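Local coordinates for vesicular integral-membrane protein VIP36 (Canis lupus familiaris, PDB 2DUR) that serves as a calcium-dependent lectin of the early secretory pathway, binding high-mannose glycans and helping to transport and sort the glycoproteins that carry them, at residues P117-T122 against H142-R147; I111-Y116 against P127-M132. All blocks are in the same frame, centred on the assembly; numbering follows the deposited sequence.

Contact 1: P117-T122 against H142-R147; sequences PNDETT and HSKDGR. With CA (calcium ion), chain E; MAN (alpha-D-mannopyranose), chain C.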
loop_
_atom_site.group_PDB
_atom_site.type_symbol
_atom_site.label_atom_id
_atom_site.label_comp_id
_atom_site.label_asym_id
_atom_site.label_seq_id
_atom_site.Cartn_x
_atom_site.Cartn_y
_atom_site.Cartn_z
ATOM N N PRO A 117 6.919 -13.240 10.314
ATOM C CA PRO A 117 8.274 -13.518 9.802
ATOM C C PRO A 117 8.387 -14.910 9.192
ATOM O O PRO A 117 8.514 -15.903 9.920
ATOM C CB PRO A 117 9.176 -13.385 11.042
ATOM C CG PRO A 117 8.259 -13.614 12.224
ATOM C CD PRO A 117 6.849 -13.306 11.789
ATOM N N ASN A 118 8.321 -14.986 7.862
ATOM C CA ASN A 118 8.501 -16.265 7.168
ATOM C C ASN A 118 9.958 -16.713 7.221
ATOM O O ASN A 118 10.262 -17.909 7.156
ATOM C CB ASN A 118 8.090 -16.116 5.713
ATOM C CG ASN A 118 6.618 -15.897 5.553
ATOM O OD1 ASN A 118 6.134 -14.765 5.636
ATOM N ND2 ASN A 118 5.886 -16.972 5.311
ATOM N N ASP A 119 10.844 -15.730 7.309
ATOM C CA ASP A 119 12.284 -15.961 7.270
ATOM C C ASP A 119 12.815 -16.475 8.603
ATOM O O ASP A 119 12.862 -15.738 9.607
ATOM C CB ASP A 119 12.973 -14.658 6.868
ATOM C CG ASP A 119 14.463 -14.788 6.698
ATOM O OD1 ASP A 119 15.023 -15.903 6.860
ATOM O OD2 ASP A 119 15.079 -13.734 6.417
ATOM N N GLU A 120 13.230 -17.738 8.585
ATOM C CA GLU A 120 13.755 -18.393 9.776
ATOM C C GLU A 120 15.063 -17.797 10.265
ATOM O O GLU A 120 15.434 -17.974 11.430
ATOM C CB GLU A 120 13.914 -19.892 9.538
ATOM C CG GLU A 120 12.563 -20.576 9.558
ATOM C CD GLU A 120 12.535 -21.891 8.818
ATOM O OE1 GLU A 120 12.375 -22.928 9.502
ATOM O OE2 GLU A 120 12.650 -21.893 7.561
ATOM N N THR A 121 15.765 -17.086 9.389
ATOM C CA THR A 121 17.007 -16.436 9.790
ATOM C C THR A 121 16.918 -14.911 9.675
ATOM O O THR A 121 17.930 -14.222 9.465
ATOM C CB THR A 121 18.223 -16.977 8.986
ATOM O OG1 THR A 121 18.031 -16.721 7.589
ATOM C CG2 THR A 121 18.418 -18.486 9.224
ATOM N N THR A 122 15.704 -14.381 9.833
ATOM C CA THR A 122 15.493 -12.940 9.775
ATOM C C THR A 122 16.319 -12.156 10.795
ATOM O O THR A 122 16.533 -12.621 11.916
ATOM C CB THR A 122 13.994 -12.564 9.918
ATOM O OG1 THR A 122 13.830 -11.163 9.652
ATOM C CG2 THR A 122 13.442 -12.895 11.328
ATOM N N HIS A 142 8.459 -14.386 -0.852
ATOM C CA HIS A 142 7.552 -14.357 0.311
ATOM C C HIS A 142 8.144 -15.123 1.483
ATOM O O HIS A 142 8.076 -14.701 2.636
ATOM C CB HIS A 142 6.189 -14.921 -0.091
ATOM C CG HIS A 142 5.246 -15.046 1.063
ATOM N ND1 HIS A 142 4.478 -13.994 1.513
ATOM C CD2 HIS A 142 4.991 -16.080 1.897
ATOM C CE1 HIS A 142 3.769 -14.384 2.558
ATOM N NE2 HIS A 142 4.068 -15.642 2.816
ATOM N N SER A 143 8.786 -16.246 1.174
ATOM C CA SER A 143 9.391 -17.075 2.219
ATOM C C SER A 143 10.522 -16.389 3.003
ATOM O O SER A 143 10.876 -16.844 4.100
ATOM C CB SER A 143 9.913 -18.371 1.594
ATOM O OG SER A 143 11.138 -18.147 0.908
ATOM N N LYS A 144 11.120 -15.329 2.442
ATOM C CA LYS A 144 12.174 -14.577 3.119
ATOM C C LYS A 144 11.735 -13.142 3.416
ATOM O O LYS A 144 12.561 -12.248 3.610
ATOM C CB LYS A 144 13.515 -14.638 2.334
ATOM C CG LYS A 144 14.007 -16.084 2.091
ATOM C CD LYS A 144 14.537 -16.753 3.370
ATOM C CE LYS A 144 15.938 -16.264 3.703
ATOM N NZ LYS A 144 16.526 -16.937 4.938
ATOM N N ASP A 145 10.410 -12.938 3.464
ATOM C CA ASP A 145 9.829 -11.615 3.737
ATOM C C ASP A 145 10.414 -10.536 2.809
ATOM O O ASP A 145 10.662 -9.390 3.224
ATOM C CB ASP A 145 10.048 -11.221 5.209
ATOM C CG ASP A 145 9.594 -12.311 6.169
ATOM O OD1 ASP A 145 10.429 -12.812 6.940
ATOM O OD2 ASP A 145 8.434 -12.722 6.087
ATOM N N GLY A 146 10.658 -10.922 1.559
ATOM C CA GLY A 146 11.187 -9.997 0.561
ATOM C C GLY A 146 12.563 -9.442 0.832
ATOM O O GLY A 146 12.884 -8.353 0.387
ATOM N N ARG A 147 13.384 -10.214 1.550
ATOM C CA ARG A 147 14.698 -9.767 1.956
ATOM C C ARG A 147 15.508 -9.153 0.805
ATOM O O ARG A 147 16.111 -8.077 0.954
ATOM C CB ARG A 147 15.496 -10.924 2.541
ATOM C CG ARG A 147 16.785 -10.411 3.181
ATOM C CD ARG A 147 17.778 -11.472 3.416
ATOM N NE ARG A 147 17.420 -12.201 4.617
ATOM C CZ ARG A 147 18.140 -13.181 5.133
ATOM N NH1 ARG A 147 19.258 -13.557 4.539
ATOM N NH2 ARG A 147 17.715 -13.800 6.225
HETATM CA CA CA E . 6.096 -12.403 5.886
HETATM C C1 MAN C . 1.503 -20.934 4.576
HETATM C C2 MAN C . 2.068 -20.292 3.311
HETATM C C3 MAN C . 2.928 -19.070 3.662
HETATM C C4 MAN C . 2.197 -18.114 4.618
HETATM C C5 MAN C . 1.847 -18.911 5.862
HETATM C C6 MAN C . 1.182 -18.040 6.929
HETATM O O1 MAN C . 2.500 -21.728 5.213
HETATM O O2 MAN C . 0.994 -19.877 2.504
HETATM O O3 MAN C . 3.324 -18.403 2.473
HETATM O O4 MAN C . 2.984 -16.997 4.970
HETATM O O5 MAN C . 0.958 -19.934 5.438
HETATM O O6 MAN C . -0.097 -17.632 6.493
HETATM O O HOH W 1 13.068 -11.535 7.074
HETATM O O HOH W 2 6.336 -12.449 3.456
HETATM O O HOH W 3 3.678 -12.690 5.745
#
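In the calcium and mannose site of this L-type lectin domain, Asn118 and Asp145 meet at a shared calcium ion, bound by Asn118 OD1 and Asp145 OD2 at 2.4 Å each. Asp114, the carbonyl of Tyr116 and two waters complete the shell. Asp145 OD2 also accepts from Asn118 N at 2.9 Å through the syn lone pair, whereas Asp119 N reaches Asp145 OD1 at 3.0 Å from above the carboxylate plane. With OD1 on the metal, the rotation of the Asn118 amide is fixed and Asn118 ND2 donates to mannose O4 at 2.9 Å, nearly straight (172°). His142 NE2 points in the plane of its ring to the same mannose O4, at 2.8 Å, so one N-H from each loop grips a single sugar oxygen. Asp83, Asp213 and Leu214 add further bonds to this mannose.

Beyond the metal, Asp119 turns CG anti to its backbone N (chi1 -176°), which brings its carboxylate to two cations. Lys144 NZ forms a salt bridge with Asp119 OD1 at 2.6 Å, from above the carboxylate plane, and Arg147 NH2 another with Asp119 OD2 at 2.6 Å on the syn side, a network over one carboxylate. Asp119 OD1 also accepts from Thr121 N, closing an Asx turn, and from Thr121 OG1, so three donors grip it. A water joins Asp119 OD2, Asp145 OD1 and Thr122 OG1, the last also hydrogen-bonded to Arg124 N. The loop after strand 128-135 comes back over the sheet face that carries Asp114 and meets the loop leaving strand 109-114, with Phe126 packed against both Pro117 and Asp145.

Contact 2: I111-Y116 against P127-M132; sequences IFLDTY and PYISVM. With CA (calcium ion), chain E.
Tyr128 N donates to Asp114 O at 2.9 Å, and Asp114 N returns a bond to Tyr128 O. This hydrogen-bonded antiparallel pair is followed two residues along by a second, Phe112 with Ser130, where Phe112 N meets Ser130 O at 2.9 Å. Between them Leu113 faces Ile129 as a non-hydrogen-bonded pair, and Ile111 faces Val131 in the same way. These four apolar side chains share one face of the sheet: Ile111 CG1 runs alongside Val131 CG1 at 3.8 Å, and Leu113 CG lies 4.1 Å from Ile129 CG1. They pack on strands 165-172 and 175-181 of the second sheet, forming part of the core of the beta sandwich.

The other face carries Phe112, whose ring edge receives Ser130 OG and the sulfur of Met132, a Met-aromatic contact with Met132 SD 5.0 Å from the centroid of the Phe112 ring. Rings of Phe100 and Tyr140 meet Phe112 too. Asp114 projects from this face; its chi1 near 180° (-174°) swings the carboxylate away from the backbone N and out to the metal, where Asp114 OD1 and OD2 both chelate calcium at 2.5 Å. Asp114 OD2 also accepts from Tyr116 N at 3.2 Å, an Asx turn, consistent with the Tyr116 carbonyl oxygen reaching the same metal. The strand pairing thus ends in a bidentate carboxylate held partly by the backbone N-H of Tyr116; the calcium probably offsets its negative charge in this buried setting.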
loop_
_atom_site.group_PDB
_atom_site.type_symbol
_atom_site.label_atom_id
_atom_site.label_comp_id
_atom_site.label_asym_id
_atom_site.label_seq_id
_atom_site.Cartn_x
_atom_site.Cartn_y
_atom_site.Cartn_z
ATOM N N ILE A 111 4.110 -0.932 -1.033
ATOM C CA ILE A 111 4.404 -0.739 0.367
ATOM C C ILE A 111 3.790 -1.957 1.069
ATOM O O ILE A 111 2.562 -2.174 1.033
ATOM C CB ILE A 111 3.825 0.588 0.924
ATOM C CG1 ILE A 111 4.219 1.785 0.016
ATOM C CG2 ILE A 111 4.253 0.789 2.397
ATOM C CD1 ILE A 111 3.181 2.141 -1.031
ATOM N N PHE A 112 4.640 -2.748 1.713
ATOM C CA PHE A 112 4.171 -3.969 2.373
ATOM C C PHE A 112 4.089 -3.748 3.865
ATOM O O PHE A 112 5.038 -3.252 4.455
ATOM C CB PHE A 112 5.183 -5.096 2.148
ATOM C CG PHE A 112 5.442 -5.419 0.708
ATOM C CD1 PHE A 112 4.391 -5.612 -0.189
ATOM C CD2 PHE A 112 6.753 -5.504 0.251
ATOM C CE1 PHE A 112 4.642 -5.940 -1.533
ATOM C CE2 PHE A 112 7.020 -5.869 -1.064
ATOM C CZ PHE A 112 5.970 -6.054 -1.959
ATOM N N LEU A 113 2.995 -4.200 4.481
ATOM C CA LEU A 113 2.839 -4.186 5.943
ATOM C C LEU A 113 2.779 -5.675 6.313
ATOM O O LEU A 113 1.710 -6.302 6.267
ATOM C CB LEU A 113 1.536 -3.469 6.318
ATOM C CG LEU A 113 1.526 -1.945 6.169
ATOM C CD1 LEU A 113 1.370 -1.576 4.721
ATOM C CD2 LEU A 113 0.365 -1.363 6.969
ATOM N N ASP A 114 3.947 -6.240 6.605
ATOM C CA ASP A 114 4.123 -7.697 6.750
ATOM C C ASP A 114 4.075 -8.041 8.239
ATOM O O ASP A 114 4.882 -7.535 9.004
ATOM C CB ASP A 114 5.491 -8.073 6.133
ATOM C CG ASP A 114 5.743 -9.581 6.086
ATOM O OD1 ASP A 114 6.698 -10.019 5.381
ATOM O OD2 ASP A 114 4.990 -10.334 6.737
ATOM N N THR A 115 3.142 -8.909 8.647
ATOM C CA THR A 115 2.939 -9.208 10.054
ATOM C C THR A 115 3.503 -10.554 10.512
ATOM O O THR A 115 3.430 -10.885 11.684
ATOM C CB THR A 115 1.444 -9.229 10.402
ATOM O OG1 THR A 115 0.814 -10.235 9.614
ATOM C CG2 THR A 115 0.755 -7.871 10.119
ATOM N N TYR A 116 4.052 -11.345 9.591
ATOM C CA TYR A 116 4.527 -12.684 9.938
ATOM C C TYR A 116 5.949 -12.932 9.419
ATOM O O TYR A 116 6.152 -12.851 8.212
ATOM C CB TYR A 116 3.581 -13.742 9.355
ATOM C CG TYR A 116 4.046 -15.137 9.641
ATOM C CD1 TYR A 116 4.109 -15.615 10.954
ATOM C CD2 TYR A 116 4.443 -15.986 8.599
ATOM C CE1 TYR A 116 4.554 -16.899 11.216
ATOM C CE2 TYR A 116 4.886 -17.282 8.861
ATOM C CZ TYR A 116 4.950 -17.716 10.181
ATOM O OH TYR A 116 5.394 -18.994 10.459
ATOM N N PRO A 127 5.763 -6.606 13.373
ATOM C CA PRO A 127 5.524 -6.375 11.943
ATOM C C PRO A 127 6.529 -5.426 11.293
ATOM O O PRO A 127 7.134 -4.587 11.965
ATOM C CB PRO A 127 4.136 -5.753 11.903
ATOM C CG PRO A 127 3.490 -6.232 13.197
ATOM C CD PRO A 127 4.608 -6.164 14.177
ATOM N N TYR A 128 6.695 -5.560 9.983
ATOM C CA TYR A 128 7.749 -4.818 9.290
ATOM C C TYR A 128 7.140 -4.195 8.034
ATOM O O TYR A 128 6.520 -4.897 7.210
ATOM C CB TYR A 128 8.943 -5.761 8.953
ATOM C CG TYR A 128 10.182 -5.017 8.518
ATOM C CD1 TYR A 128 11.085 -4.511 9.455
ATOM C CD2 TYR A 128 10.442 -4.785 7.161
ATOM C CE1 TYR A 128 12.208 -3.819 9.050
ATOM C CE2 TYR A 128 11.569 -4.077 6.752
ATOM C CZ TYR A 128 12.446 -3.600 7.703
ATOM O OH TYR A 128 13.566 -2.891 7.321
ATOM N N ILE A 129 7.312 -2.886 7.906
ATOM C CA ILE A 129 6.784 -2.145 6.772
ATOM C C ILE A 129 7.956 -1.862 5.850
ATOM O O ILE A 129 8.969 -1.330 6.274
ATOM C CB ILE A 129 6.172 -0.770 7.209
ATOM C CG1 ILE A 129 4.962 -1.012 8.128
ATOM C CG2 ILE A 129 5.776 0.075 5.996
ATOM C CD1 ILE A 129 4.327 0.291 8.635
ATOM N N SER A 130 7.819 -2.204 4.577
ATOM C CA SER A 130 8.926 -1.973 3.640
ATOM C C SER A 130 8.408 -1.501 2.294
ATOM O O SER A 130 7.218 -1.573 2.023
ATOM C CB SER A 130 9.795 -3.231 3.506
ATOM O OG SER A 130 9.069 -4.302 2.918
ATOM N N VAL A 131 9.298 -0.957 1.467
ATOM C CA VAL A 131 8.906 -0.561 0.123
ATOM C C VAL A 131 9.722 -1.366 -0.909
ATOM O O VAL A 131 10.854 -1.755 -0.640
ATOM C CB VAL A 131 9.081 0.949 -0.121
ATOM C CG1 VAL A 131 8.005 1.728 0.652
ATOM C CG2 VAL A 131 10.514 1.416 0.266
ATOM N N MET A 132 9.135 -1.545 -2.079
ATOM C CA MET A 132 9.760 -2.258 -3.191
ATOM C C MET A 132 9.374 -1.539 -4.473
ATOM O O MET A 132 8.223 -1.150 -4.637
ATOM C CB MET A 132 9.286 -3.724 -3.200
ATOM C CG MET A 132 9.809 -4.522 -4.405
ATOM S SD MET A 132 9.289 -6.236 -4.141
ATOM C CE MET A 132 9.861 -6.945 -5.690
HETATM CA CA CA E . 6.096 -12.403 5.886
HETATM O O HOH W 3 3.678 -12.690 5.745
HETATM O O HOH W 2 6.336 -12.449 3.456
#

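How the contacts relate
The two contacts share one calcium ion and its two waters, each supplying part of the shell: contact 2 brings Asp114 and the carbonyl of Tyr116, contact 1 brings Asn118 and Asp145. Their centres are 11 Å apart and their segments alternate along the chain, 117-122 continuing directly from 111-116. They touch where Asp145 OD2 lies 3.1 Å from Tyr116 O and 3.3 Å from Asp114 OD1, a crowding of oxygens that the shared cation probably makes tolerable. The end of the buried strand 109-114 and the residues just after it thus supply three of the metal's oxygens, while the surface loops of contact 1 extend from it to the mannose through Asn118 and His142.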